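Local coordinates for protein amidohydrolase (Staphylococcus aureus, PDB 3NUR) that probably hydrolyses a carbon–nitrogen bond other than a peptide bond, as a metal-binding TIM-barrel member of the amidohydrolase family, at residues 208-211 and 212-215; 198-202 and 203-207; 339-342 and 343-347; 76-79 and 80-84; 263-266 and 267-271. All blocks are in the same frame, centred on the assembly; numbering follows the deposited sequence. Where two conformers were deposited one is given.

Contact 1 (208-211 and 212-215)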
loop_
_atom_site.group_PDB
_atom_site.type_symbol
_atom_site.label_atom_id
_atom_site.label_comp_id
_atom_site.label_asym_id
_atom_site.label_seq_id
_atom_site.Cartn_x
_atom_site.Cartn_y
_atom_site.Cartn_z
ATOM N N ASN A 208 28.061 -9.902 -9.734
ATOM C CA ASN A 208 28.909 -9.999 -10.923
ATOM C C ASN A 208 28.121 -9.786 -12.201
ATOM O O ASN A 208 27.916 -10.701 -13.006
ATOM C CB ASN A 208 29.665 -11.323 -10.916
ATOM C CG ASN A 208 30.810 -11.382 -11.895
ATOM O OD1 ASN A 208 31.170 -10.394 -12.543
ATOM N ND2 ASN A 208 31.439 -12.526 -11.984
ATOM N N TYR A 209 27.636 -8.546 -12.376
ATOM C CA TYR A 209 26.819 -8.149 -13.520
ATOM C C TYR A 209 26.726 -6.614 -13.545
ATOM O O TYR A 209 27.119 -5.980 -12.549
ATOM C CB TYR A 209 25.403 -8.812 -13.489
ATOM C CG TYR A 209 24.802 -8.953 -12.105
ATOM C CD1 TYR A 209 24.279 -7.852 -11.439
ATOM C CD2 TYR A 209 24.876 -10.163 -11.413
ATOM C CE1 TYR A 209 23.779 -7.962 -10.139
ATOM C CE2 TYR A 209 24.379 -10.285 -10.117
ATOM C CZ TYR A 209 23.829 -9.182 -9.488
ATOM O OH TYR A 209 23.343 -9.297 -8.217
ATOM N N PRO A 210 26.161 -5.997 -14.615
ATOM C CA PRO A 210 26.110 -4.534 -14.666
ATOM C C PRO A 210 25.344 -3.862 -13.545
ATOM O O PRO A 210 24.462 -4.461 -12.918
ATOM C CB PRO A 210 25.492 -4.238 -16.048
ATOM C CG PRO A 210 25.796 -5.448 -16.860
ATOM C CD PRO A 210 25.667 -6.581 -15.891
ATOM N N GLU A 211 25.707 -2.604 -13.288
ATOM C CA GLU A 211 25.073 -1.792 -12.258
ATOM C C GLU A 211 23.597 -1.610 -12.497
ATOM O O GLU A 211 22.847 -1.631 -11.525
ATOM C CB GLU A 211 25.772 -0.428 -12.107
ATOM C CG GLU A 211 25.454 0.270 -10.784
ATOM C CD GLU A 211 25.970 -0.360 -9.495
ATOM O OE1 GLU A 211 26.690 -1.385 -9.559
ATOM O OE2 GLU A 211 25.658 0.188 -8.412
ATOM N N VAL A 212 23.168 -1.426 -13.767
ATOM C CA VAL A 212 21.739 -1.281 -14.076
ATOM C C VAL A 212 20.980 -2.542 -13.655
ATOM O O VAL A 212 19.840 -2.437 -13.200
ATOM C CB VAL A 212 21.429 -0.862 -15.543
ATOM C CG1 VAL A 212 21.967 -1.874 -16.553
ATOM C CG2 VAL A 212 19.937 -0.606 -15.759
ATOM N N THR A 213 21.616 -3.721 -13.822
ATOM C CA THR A 213 21.039 -5.006 -13.407
ATOM C C THR A 213 20.894 -5.027 -11.881
ATOM O O THR A 213 19.836 -5.377 -11.375
ATOM C CB THR A 213 21.854 -6.187 -13.958
ATOM O OG1 THR A 213 21.716 -6.195 -15.377
ATOM C CG2 THR A 213 21.380 -7.538 -13.415
ATOM N N ALA A 214 21.959 -4.660 -11.153
ATOM C CA ALA A 214 21.926 -4.632 -9.693
ATOM C C ALA A 214 20.823 -3.674 -9.199
ATOM O O ALA A 214 20.081 -4.027 -8.287
ATOM C CB ALA A 214 23.285 -4.176 -9.161
ATOM N N ALA A 215 20.720 -2.471 -9.794
ATOM C CA ALA A 215 19.727 -1.482 -9.345
ATOM C C ALA A 215 18.285 -1.944 -9.553
ATOM O O ALA A 215 17.456 -1.761 -8.655
ATOM C CB ALA A 215 19.954 -0.134 -10.035
#

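Contact 2 (198-202 and 203-207)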
loop_
_atom_site.group_PDB
_atom_site.type_symbol
_atom_site.label_atom_id
_atom_site.label_comp_id
_atom_site.label_asym_id
_atom_site.label_seq_id
_atom_site.Cartn_x
_atom_site.Cartn_y
_atom_site.Cartn_z
ATOM N N SER A 198 21.405 1.085 1.950
ATOM C CA SER A 198 22.668 0.840 1.260
ATOM C C SER A 198 23.351 -0.480 1.668
ATOM O O SER A 198 23.975 -1.126 0.821
ATOM C CB SER A 198 23.604 2.031 1.431
ATOM O OG SER A 198 24.099 2.082 2.758
ATOM N N ASP A 199 23.226 -0.884 2.939
ATOM C CA ASP A 199 23.854 -2.113 3.426
ATOM C C ASP A 199 23.228 -3.371 2.786
ATOM O O ASP A 199 23.955 -4.284 2.385
ATOM C CB ASP A 199 23.966 -2.130 4.968
ATOM C CG ASP A 199 22.958 -2.944 5.744
ATOM O OD1 ASP A 199 22.079 -2.337 6.387
ATOM O OD2 ASP A 199 23.120 -4.180 5.813
ATOM N N ILE A 200 21.885 -3.376 2.620
ATOM C CA ILE A 200 21.173 -4.464 1.922
ATOM C C ILE A 200 21.561 -4.437 0.411
ATOM O O ILE A 200 21.829 -5.496 -0.181
ATOM C CB ILE A 200 19.632 -4.328 2.141
ATOM C CG1 ILE A 200 19.221 -4.490 3.642
ATOM C CG2 ILE A 200 18.828 -5.275 1.215
ATOM C CD1 ILE A 200 19.704 -5.774 4.402
ATOM N N TYR A 201 21.583 -3.240 -0.211
ATOM C CA TYR A 201 21.934 -3.128 -1.629
ATOM C C TYR A 201 23.322 -3.730 -1.901
ATOM O O TYR A 201 23.477 -4.521 -2.842
ATOM C CB TYR A 201 21.891 -1.665 -2.102
ATOM C CG TYR A 201 22.293 -1.497 -3.553
ATOM C CD1 TYR A 201 21.547 -2.075 -4.576
ATOM C CD2 TYR A 201 23.445 -0.791 -3.902
ATOM C CE1 TYR A 201 21.914 -1.925 -5.916
ATOM C CE2 TYR A 201 23.823 -0.635 -5.241
ATOM C CZ TYR A 201 23.048 -1.200 -6.244
ATOM O OH TYR A 201 23.408 -1.052 -7.557
ATOM N N GLN A 202 24.318 -3.356 -1.077
ATOM C CA GLN A 202 25.697 -3.847 -1.240
ATOM C C GLN A 202 25.826 -5.361 -0.940
ATOM O O GLN A 202 26.570 -6.049 -1.634
ATOM C CB GLN A 202 26.675 -3.039 -0.352
ATOM C CG GLN A 202 26.794 -1.563 -0.705
ATOM C CD GLN A 202 27.556 -1.303 -1.977
ATOM O OE1 GLN A 202 28.575 -1.940 -2.265
ATOM N NE2 GLN A 202 27.090 -0.337 -2.755
ATOM N N SER A 203 25.123 -5.877 0.079
ATOM C CA SER A 203 25.242 -7.303 0.427
ATOM C C SER A 203 24.464 -8.233 -0.489
ATOM O O SER A 203 24.959 -9.301 -0.841
ATOM C CB SER A 203 24.788 -7.551 1.866
ATOM O OG SER A 203 25.656 -6.912 2.788
ATOM N N TYR A 204 23.225 -7.860 -0.825
ATOM C CA TYR A 204 22.340 -8.740 -1.576
ATOM C C TYR A 204 22.201 -8.508 -3.067
ATOM O O TYR A 204 21.893 -9.462 -3.787
ATOM C CB TYR A 204 20.936 -8.749 -0.932
ATOM C CG TYR A 204 20.682 -9.844 0.094
ATOM C CD1 TYR A 204 21.602 -10.871 0.296
ATOM C CD2 TYR A 204 19.496 -9.882 0.825
ATOM C CE1 TYR A 204 21.358 -11.897 1.208
ATOM C CE2 TYR A 204 19.237 -10.906 1.741
ATOM C CZ TYR A 204 20.166 -11.920 1.917
ATOM O OH TYR A 204 19.929 -12.930 2.816
ATOM N N TYR A 205 22.266 -7.246 -3.516
ATOM C CA TYR A 205 21.941 -6.931 -4.917
ATOM C C TYR A 205 23.086 -6.591 -5.832
ATOM O O TYR A 205 23.005 -6.887 -7.018
ATOM C CB TYR A 205 20.719 -5.980 -5.016
ATOM C CG TYR A 205 19.547 -6.567 -4.251
ATOM C CD1 TYR A 205 18.883 -7.701 -4.717
ATOM C CD2 TYR A 205 19.189 -6.073 -2.996
ATOM C CE1 TYR A 205 17.858 -8.297 -3.979
ATOM C CE2 TYR A 205 18.182 -6.674 -2.240
ATOM C CZ TYR A 205 17.535 -7.800 -2.724
ATOM O OH TYR A 205 16.546 -8.408 -1.976
ATOM N N LYS A 206 24.179 -6.039 -5.295
ATOM C CA LYS A 206 25.358 -5.831 -6.131
ATOM C C LYS A 206 25.953 -7.222 -6.360
ATOM O O LYS A 206 26.013 -8.030 -5.433
ATOM C CB LYS A 206 26.395 -4.958 -5.412
ATOM C CG LYS A 206 26.030 -3.490 -5.363
ATOM C CD LYS A 206 27.276 -2.631 -5.226
ATOM C CE LYS A 206 27.863 -2.181 -6.544
ATOM N NZ LYS A 206 29.052 -1.309 -6.349
ATOM N N GLY A 207 26.337 -7.505 -7.590
ATOM C CA GLY A 207 26.902 -8.810 -7.915
ATOM C C GLY A 207 27.758 -8.740 -9.156
ATOM O O GLY A 207 28.127 -7.649 -9.591
HETATM O O HOH W 1 28.828 -7.284 -3.531
#

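Contact 3 (339-342 and 343-347)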
loop_
_atom_site.group_PDB
_atom_site.type_symbol
_atom_site.label_atom_id
_atom_site.label_comp_id
_atom_site.label_asym_id
_atom_site.label_seq_id
_atom_site.Cartn_x
_atom_site.Cartn_y
_atom_site.Cartn_z
ATOM N N LYS A 339 -16.108 -11.917 -8.335
ATOM C CA LYS A 339 -15.708 -10.771 -9.154
ATOM C C LYS A 339 -16.168 -9.488 -8.478
ATOM O O LYS A 339 -15.386 -8.541 -8.389
ATOM C CB LYS A 339 -16.364 -10.836 -10.540
ATOM C CG LYS A 339 -15.833 -11.905 -11.458
ATOM C CD LYS A 339 -16.461 -11.698 -12.824
ATOM C CE LYS A 339 -16.474 -12.962 -13.616
ATOM N NZ LYS A 339 -16.948 -12.727 -14.999
ATOM N N GLU A 340 -17.429 -9.460 -8.000
ATOM C CA GLU A 340 -17.991 -8.276 -7.301
ATOM C C GLU A 340 -17.175 -7.902 -6.055
ATOM O O GLU A 340 -16.886 -6.714 -5.842
ATOM C CB GLU A 340 -19.465 -8.499 -6.926
ATOM C CG GLU A 340 -20.426 -8.476 -8.103
ATOM C CD GLU A 340 -21.872 -8.785 -7.743
ATOM O OE1 GLU A 340 -22.340 -8.310 -6.681
ATOM O OE2 GLU A 340 -22.546 -9.484 -8.536
ATOM N N LYS A 341 -16.769 -8.917 -5.274
ATOM C CA LYS A 341 -15.973 -8.736 -4.056
ATOM C C LYS A 341 -14.626 -8.065 -4.352
ATOM O O LYS A 341 -14.289 -7.041 -3.737
ATOM C CB LYS A 341 -15.776 -10.078 -3.315
ATOM C CG LYS A 341 -17.030 -10.561 -2.598
ATOM C CD LYS A 341 -16.783 -11.855 -1.832
ATOM C CE LYS A 341 -17.912 -12.119 -0.865
ATOM N NZ LYS A 341 -17.672 -13.357 -0.081
ATOM N N ILE A 342 -13.881 -8.631 -5.300
ATOM C CA ILE A 342 -12.569 -8.092 -5.678
ATOM C C ILE A 342 -12.701 -6.721 -6.329
ATOM O O ILE A 342 -11.917 -5.827 -6.001
ATOM C CB ILE A 342 -11.801 -9.069 -6.618
ATOM C CG1 ILE A 342 -11.546 -10.416 -5.934
ATOM C CG2 ILE A 342 -10.472 -8.430 -7.128
ATOM C CD1 ILE A 342 -11.150 -11.513 -7.018
ATOM N N SER A 343 -13.673 -6.560 -7.248
ATOM C CA SER A 343 -13.841 -5.303 -7.967
ATOM C C SER A 343 -14.236 -4.139 -7.057
ATOM O O SER A 343 -13.620 -3.064 -7.141
ATOM C CB SER A 343 -14.853 -5.466 -9.100
ATOM O OG SER A 343 -14.768 -4.414 -10.046
ATOM N N TYR A 344 -15.263 -4.335 -6.211
ATOM C CA TYR A 344 -15.794 -3.225 -5.414
ATOM C C TYR A 344 -16.207 -3.512 -3.974
ATOM O O TYR A 344 -16.000 -2.645 -3.119
ATOM C CB TYR A 344 -17.048 -2.729 -6.196
ATOM C CG TYR A 344 -17.598 -1.365 -5.839
ATOM C CD1 TYR A 344 -17.328 -0.254 -6.637
ATOM C CD2 TYR A 344 -18.495 -1.205 -4.785
ATOM C CE1 TYR A 344 -17.857 1.004 -6.332
ATOM C CE2 TYR A 344 -19.018 0.051 -4.461
ATOM C CZ TYR A 344 -18.695 1.153 -5.238
ATOM O OH TYR A 344 -19.194 2.396 -4.929
ATOM N N THR A 345 -16.890 -4.639 -3.715
ATOM C CA THR A 345 -17.483 -4.860 -2.390
ATOM C C THR A 345 -16.527 -5.009 -1.234
ATOM O O THR A 345 -16.807 -4.454 -0.174
ATOM C CB THR A 345 -18.659 -5.853 -2.370
ATOM O OG1 THR A 345 -18.169 -7.184 -2.400
ATOM C CG2 THR A 345 -19.706 -5.598 -3.459
ATOM N N ASN A 346 -15.406 -5.754 -1.401
ATOM C CA ASN A 346 -14.447 -5.854 -0.284
ATOM C C ASN A 346 -13.955 -4.438 0.096
ATOM O O ASN A 346 -13.920 -4.103 1.276
ATOM C CB ASN A 346 -13.238 -6.720 -0.647
ATOM C CG ASN A 346 -13.513 -8.188 -0.818
ATOM O OD1 ASN A 346 -14.506 -8.740 -0.312
ATOM N ND2 ASN A 346 -12.594 -8.860 -1.517
ATOM N N GLY A 347 -13.610 -3.641 -0.918
ATOM C CA GLY A 347 -13.079 -2.291 -0.755
ATOM C C GLY A 347 -14.079 -1.287 -0.223
ATOM O O GLY A 347 -13.733 -0.482 0.644
HETATM O O HOH W 2 -13.192 -4.492 -3.494
#

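Contact 4 (76-79 and 80-84)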
loop_
_atom_site.group_PDB
_atom_site.type_symbol
_atom_site.label_atom_id
_atom_site.label_comp_id
_atom_site.label_asym_id
_atom_site.label_seq_id
_atom_site.Cartn_x
_atom_site.Cartn_y
_atom_site.Cartn_z
ATOM N N ASP A 76 -6.887 14.688 -17.071
ATOM C CA ASP A 76 -7.502 14.057 -18.238
ATOM C C ASP A 76 -6.895 12.707 -18.582
ATOM O O ASP A 76 -7.635 11.785 -18.929
ATOM C CB ASP A 76 -7.499 15.022 -19.425
ATOM C CG ASP A 76 -8.547 16.098 -19.233
ATOM O OD1 ASP A 76 -9.745 15.803 -19.442
ATOM O OD2 ASP A 76 -8.186 17.205 -18.780
ATOM N N GLU A 77 -5.567 12.569 -18.462
ATOM C CA GLU A 77 -4.898 11.285 -18.714
ATOM C C GLU A 77 -5.374 10.242 -17.700
ATOM O O GLU A 77 -5.647 9.107 -18.078
ATOM C CB GLU A 77 -3.384 11.436 -18.619
ATOM C CG GLU A 77 -2.783 12.036 -19.878
ATOM C CD GLU A 77 -1.340 12.468 -19.718
ATOM O OE1 GLU A 77 -0.477 11.596 -19.463
ATOM O OE2 GLU A 77 -1.072 13.680 -19.876
ATOM N N ARG A 78 -5.540 10.662 -16.443
ATOM C CA ARG A 78 -6.015 9.800 -15.344
ATOM C C ARG A 78 -7.467 9.327 -15.600
ATOM O O ARG A 78 -7.765 8.128 -15.521
ATOM C CB ARG A 78 -5.887 10.556 -14.016
ATOM C CG ARG A 78 -6.110 9.690 -12.775
ATOM C CD ARG A 78 -5.848 10.462 -11.486
ATOM N NE ARG A 78 -4.452 10.918 -11.391
ATOM C CZ ARG A 78 -3.450 10.233 -10.835
ATOM N NH1 ARG A 78 -3.658 9.009 -10.341
ATOM N NH2 ARG A 78 -2.228 10.751 -10.796
ATOM N N ILE A 79 -8.360 10.271 -15.938
ATOM C CA ILE A 79 -9.775 9.961 -16.204
ATOM C C ILE A 79 -9.950 9.075 -17.417
ATOM O O ILE A 79 -10.824 8.200 -17.405
ATOM C CB ILE A 79 -10.625 11.265 -16.312
ATOM C CG1 ILE A 79 -10.817 11.923 -14.931
ATOM C CG2 ILE A 79 -11.981 11.027 -17.020
ATOM C CD1 ILE A 79 -11.602 11.085 -13.797
ATOM N N GLN A 80 -9.149 9.312 -18.479
ATOM C CA GLN A 80 -9.191 8.498 -19.702
ATOM C C GLN A 80 -8.898 7.041 -19.326
ATOM O O GLN A 80 -9.657 6.144 -19.722
ATOM C CB GLN A 80 -8.148 8.986 -20.724
ATOM C CG GLN A 80 -8.200 8.196 -22.033
ATOM C CD GLN A 80 -7.208 8.696 -23.041
ATOM O OE1 GLN A 80 -6.217 8.026 -23.341
ATOM N NE2 GLN A 80 -7.457 9.883 -23.600
ATOM N N PHE A 81 -7.829 6.821 -18.515
ATOM C CA PHE A 81 -7.454 5.478 -18.100
ATOM C C PHE A 81 -8.571 4.830 -17.291
ATOM O O PHE A 81 -8.963 3.710 -17.592
ATOM C CB PHE A 81 -6.121 5.471 -17.312
ATOM C CG PHE A 81 -5.793 4.111 -16.713
ATOM C CD1 PHE A 81 -5.162 3.130 -17.474
ATOM C CD2 PHE A 81 -6.147 3.806 -15.400
ATOM C CE1 PHE A 81 -4.889 1.866 -16.930
ATOM C CE2 PHE A 81 -5.873 2.545 -14.858
ATOM C CZ PHE A 81 -5.244 1.585 -15.628
HETATM N N MSE A 82 -9.093 5.530 -16.270
HETATM C CA MSE A 82 -10.141 4.993 -15.411
HETATM C C MSE A 82 -11.402 4.634 -16.190
HETATM O O MSE A 82 -11.915 3.519 -16.028
HETATM C CB MSE A 82 -10.475 5.976 -14.302
HETATM C CG MSE A 82 -9.315 6.169 -13.326
HETATM SE SE MSE A 82 -9.604 7.749 -12.255
HETATM C CE MSE A 82 -11.178 7.196 -11.257
ATOM N N ASN A 83 -11.873 5.559 -17.075
ATOM C CA ASN A 83 -13.075 5.316 -17.872
ATOM C C ASN A 83 -12.934 4.149 -18.817
ATOM O O ASN A 83 -13.839 3.326 -18.892
ATOM C CB ASN A 83 -13.506 6.572 -18.626
ATOM C CG ASN A 83 -14.092 7.643 -17.724
ATOM O OD1 ASN A 83 -14.162 7.517 -16.492
ATOM N ND2 ASN A 83 -14.477 8.756 -18.309
ATOM N N ASN A 84 -11.787 4.035 -19.490
ATOM C CA ASN A 84 -11.530 2.935 -20.423
ATOM C C ASN A 84 -11.378 1.587 -19.728
ATOM O O ASN A 84 -11.602 0.546 -20.354
ATOM C CB ASN A 84 -10.280 3.222 -21.250
ATOM C CG ASN A 84 -10.422 4.388 -22.208
ATOM O OD1 ASN A 84 -11.500 4.964 -22.401
ATOM N ND2 ASN A 84 -9.317 4.790 -22.799
#

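Contact 5 (263-266 and 267-271)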
loop_
_atom_site.group_PDB
_atom_site.type_symbol
_atom_site.label_atom_id
_atom_site.label_comp_id
_atom_site.label_asym_id
_atom_site.label_seq_id
_atom_site.Cartn_x
_atom_site.Cartn_y
_atom_site.Cartn_z
ATOM N N GLU A 263 2.160 -21.505 5.081
ATOM C CA GLU A 263 2.179 -22.813 5.751
ATOM C C GLU A 263 3.512 -23.052 6.422
ATOM O O GLU A 263 3.545 -23.523 7.560
ATOM C CB GLU A 263 1.882 -23.969 4.782
ATOM C CG GLU A 263 0.490 -23.957 4.160
ATOM C CD GLU A 263 0.365 -23.211 2.845
ATOM O OE1 GLU A 263 1.224 -22.347 2.548
ATOM O OE2 GLU A 263 -0.601 -23.501 2.102
ATOM N N ARG A 264 4.614 -22.680 5.749
ATOM C CA ARG A 264 5.958 -22.866 6.296
ATOM C C ARG A 264 6.221 -21.995 7.531
ATOM O O ARG A 264 6.856 -22.454 8.474
ATOM C CB ARG A 264 7.023 -22.648 5.213
ATOM C CG ARG A 264 8.459 -22.678 5.750
ATOM C CD ARG A 264 8.923 -24.033 6.244
ATOM N NE ARG A 264 10.384 -24.050 6.256
ATOM C CZ ARG A 264 11.118 -25.109 5.962
ATOM N NH1 ARG A 264 10.540 -26.275 5.711
ATOM N NH2 ARG A 264 12.435 -25.012 5.909
HETATM N N MSE A 265 5.691 -20.766 7.547
HETATM C CA MSE A 265 5.859 -19.890 8.711
HETATM C C MSE A 265 5.144 -20.473 9.930
HETATM O O MSE A 265 5.730 -20.515 11.003
HETATM C CB MSE A 265 5.386 -18.472 8.373
HETATM C CG MSE A 265 6.136 -17.908 7.152
HETATM SE SE MSE A 265 5.330 -16.265 6.456
HETATM C CE MSE A 265 6.039 -15.348 7.801
ATOM N N ASP A 266 3.929 -21.016 9.754
ATOM C CA ASP A 266 3.214 -21.644 10.866
ATOM C C ASP A 266 3.988 -22.819 11.464
ATOM O O ASP A 266 3.965 -23.021 12.681
ATOM C CB ASP A 266 1.822 -22.100 10.413
ATOM C CG ASP A 266 0.810 -20.987 10.355
ATOM O OD1 ASP A 266 1.165 -19.831 10.716
ATOM O OD2 ASP A 266 -0.333 -21.258 9.953
ATOM N N GLU A 267 4.670 -23.581 10.611
ATOM C CA GLU A 267 5.451 -24.746 11.046
ATOM C C GLU A 267 6.815 -24.408 11.626
ATOM O O GLU A 267 7.326 -25.152 12.461
ATOM C CB GLU A 267 5.702 -25.664 9.830
ATOM C CG GLU A 267 4.446 -26.282 9.248
ATOM C CD GLU A 267 4.647 -27.065 7.965
ATOM O OE1 GLU A 267 5.498 -26.662 7.140
ATOM O OE2 GLU A 267 3.929 -28.072 7.768
ATOM N N ALA A 268 7.469 -23.364 11.094
ATOM C CA ALA A 268 8.873 -23.120 11.374
ATOM C C ALA A 268 9.271 -21.803 11.998
ATOM O O ALA A 268 10.434 -21.640 12.376
ATOM C CB ALA A 268 9.671 -23.357 10.098
ATOM N N LEU A 269 8.344 -20.841 12.075
ATOM C CA LEU A 269 8.707 -19.564 12.655
ATOM C C LEU A 269 8.134 -19.565 14.064
ATOM O O LEU A 269 6.915 -19.551 14.202
ATOM C CB LEU A 269 8.128 -18.403 11.809
ATOM C CG LEU A 269 8.901 -17.090 11.907
ATOM C CD1 LEU A 269 8.536 -16.151 10.761
ATOM C CD2 LEU A 269 8.678 -16.399 13.269
ATOM N N PHE A 270 9.001 -19.628 15.104
ATOM C CA PHE A 270 8.556 -19.687 16.503
ATOM C C PHE A 270 8.018 -18.334 16.926
ATOM O O PHE A 270 8.750 -17.340 16.868
ATOM C CB PHE A 270 9.711 -20.128 17.436
ATOM C CG PHE A 270 9.299 -20.404 18.869
ATOM C CD1 PHE A 270 9.021 -21.701 19.294
ATOM C CD2 PHE A 270 9.185 -19.367 19.793
ATOM C CE1 PHE A 270 8.623 -21.949 20.623
ATOM C CE2 PHE A 270 8.806 -19.619 21.120
ATOM C CZ PHE A 270 8.540 -20.908 21.528
ATOM N N ALA A 271 6.732 -18.274 17.317
ATOM C CA ALA A 271 6.114 -17.004 17.701
ATOM C C ALA A 271 5.013 -17.250 18.755
ATOM O O ALA A 271 3.883 -16.769 18.636
ATOM C CB ALA A 271 5.549 -16.303 16.459
HETATM O O HOH W 3 7.823 -27.235 6.449
HETATM O O HOH W 4 4.600 -20.910 14.303
#

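Contact 1 (208-211 and 212-215)
Y209 lies against the first turn of the helix that follows it, and T213 and A214 take the contact. Its CB turns toward that helix. With chi1 at 37°, CG sits between the backbone N and the carbonyl carbon, and the ring is directed at the helix. CG is 3.9 Å from T213 CG2. CD1 comes closer to the same methyl, 3.5 Å from T213 CG2, and the two side chains cross at about a right angle. Farther out, CE1 reaches A214: A214 CA lies at the ring edge, 3.8 Å from CE1. At the tip, OH hydrogen-bonds to the backbone O of Y205, in the preceding helix. P210 is the N-cap residue of helix 211-218. P210 O accepts from A214 N at 3.1 Å. E211 O takes A215 N at 2.9 Å. E211 OE2 bonds to Y201 OH of the preceding helix. P210 CD lies 4.0 Å from T213 OG1.

Contact 2 (198-202 and 203-207)
The Y201 ring carries K206 CG over one face. This is a CH-pi contact, with CG 4.0 Å from the ring centroid and offset toward the rim near CE2. Y205 CB approaches the same ring obliquely, 4.0 Å from Y201 CD1. The Y205 ring has Y204 CB over one face. At its edge I200 CG2 lies 3.8 Å from Y205 CE2, and these two side chains run side by side. Y201 CG is anti to the backbone N (chi1 178°), which carries the ring forward along helix 198-205 to K206. Y201 O accepts two bonds, from Y205 N at 3.1 Å and from K206 N at 3.0 Å. The first donor stands above the carbonyl plane; the second comes nearly straight at the oxygen. This double acceptance goes with a wider pi-type turn at 203-205. Q202 runs beside K206, with OE1 3.3 Å from K206 CD. Beyond the contact, Y201 and Y205 pack on helix 211-218, and the F217 ring meets that of Y205 edge-to-face. The lysine thus meets the tyrosine and glutamine through its methylene groups, while its ammonium makes a long, weak ion pair with E211, so the contact is mainly apolar packing beside backbone bonds.

Contact 3 (339-342 and 343-347)
S343, K341 and N346 carry much of this contact, which lies within helix 336-351 of the TIM-barrel chain, where the helix widens into a pi-type turn at 343-345. S343 N bonds to K339 O at 2.9 Å in the ordinary i to i+4 pattern. S343 CB rests 3.2 Å from K339 O. The backbone of S343 also bonds to that of I25 in strand 24-31. The pi-type turn shows at E340 O, which takes two N-H groups. Y344 N and T345 N reach it from opposite faces of the carbonyl plane. T345 N to E340 O is already an i to i+5 bond, and N346 N to K341 O, at 2.9 Å, is the next. The latter uses a lone pair in the carbonyl plane.

K341 has an extended chain that leaves the helix between T345 and N346. Its CG is 3.6 Å from T345 OG1, and its CB is 3.5 Å from N346 OD1. At the far end NZ makes a salt bridge to D309. The N346 amide crosses the lysine obliquely, and its ND2 bonds to I308 O and I311 O. The neighbouring I342 packs on I308, L329 and L334. A water accepts from G347 N at 2.7 Å and lies 2.8 Å from K341 O, one of several acceptors competing for its protons.

Contact 4 (76-79 and 80-84)
Helix 75-84 lies over the parallel strands 87-94 and 129-131 of the barrel, and this contact takes in nearly the whole helix. I79 and the selenomethionine M82 carry much of the side-chain packing. I79 CD1 is 4.2 Å from M82 SE, and the two chains cross obliquely. SE also meets R78 CG, at 4.0 Å. M82 CG is also close to the backbone, 3.3 Å from R78 O. I79 CG2 is anti to the backbone N and reaches N83 ND2 at 3.6 Å, where the two side chains cross at a slant. N83 OD1 bonds to R128.

Regular i to i+4 bonds join the turns. M82 N reaches R78 O at 3.0 Å, and N83 N reaches I79 O at 2.9 Å. R78 is buried, and its guanidinium is held through NH2 by the backbone O of H30, a residue whose side chain takes part in the calcium site. The R78 side chain lies about 11 Å from the calcium ion, so it does not bind the metal. The F81 ring stacks on that of Y317. I79, R78 and M82 also touch F129. The result is an amphipathic helix packed on the strands of a TIM barrel.

Contact 5 (263-266 and 267-271)
M265 and L269 form the tighter side of this helix end. M265 is a selenomethionine, and its CE is 4.0 Å from L269 CD1. The two side chains lie side by side and point the same way. L269 CG is anti to the backbone N (chi1 -154°), which sets the leucine along M265. L269 CB also sits 3.3 Å from M265 O. That oxygen takes L269 N at 2.8 Å and, weakly, A268 N. L269 is the first residue to leave helical backbone angles. A water donates to both D266 O and L269 O and so bridges the last turn to the loop.

The other side is looser and more polar. R264 and E267 are exposed, and their charged atoms do not touch: R264 NH1 and E267 OE1 are 5.3 Å apart. A water links them, accepting from NH1 and donating to OE1. A268 CB lies obliquely to the guanidinium, 4.0 Å from R264 NE. R264 O accepts A268 N at 2.8 Å through a bent bond. D266 turns off to bond S279 OG through OD2. On the apolar side M265 rests on I233 of helix 223-237 and on V278 of helix 278-284, while L269 packs on L237, so helix 262-268 ends against both of these helices.

All five contacts are local helical turns within one amidohydrolase chain. Contacts 1, 2 and 5 are at the surface; contacts 3 and 4 are partly buried. Contacts 1 and 2 hold consecutive helices and touch directly. Contact 1 is the start of a helix, whereas contact 2 spans a short helix and contact 5 runs out of a helix into a loop. Contacts 2 and 3 both have pi-type turns, but the first sits among tyrosines and the second among polar groups tied to neighbouring loops. Contacts 3 and 4 pack against barrel strands, with centres about 20 Å apart. Contact 5 instead lies among helices, and waters bridge both a charged pair and the backbone at its end.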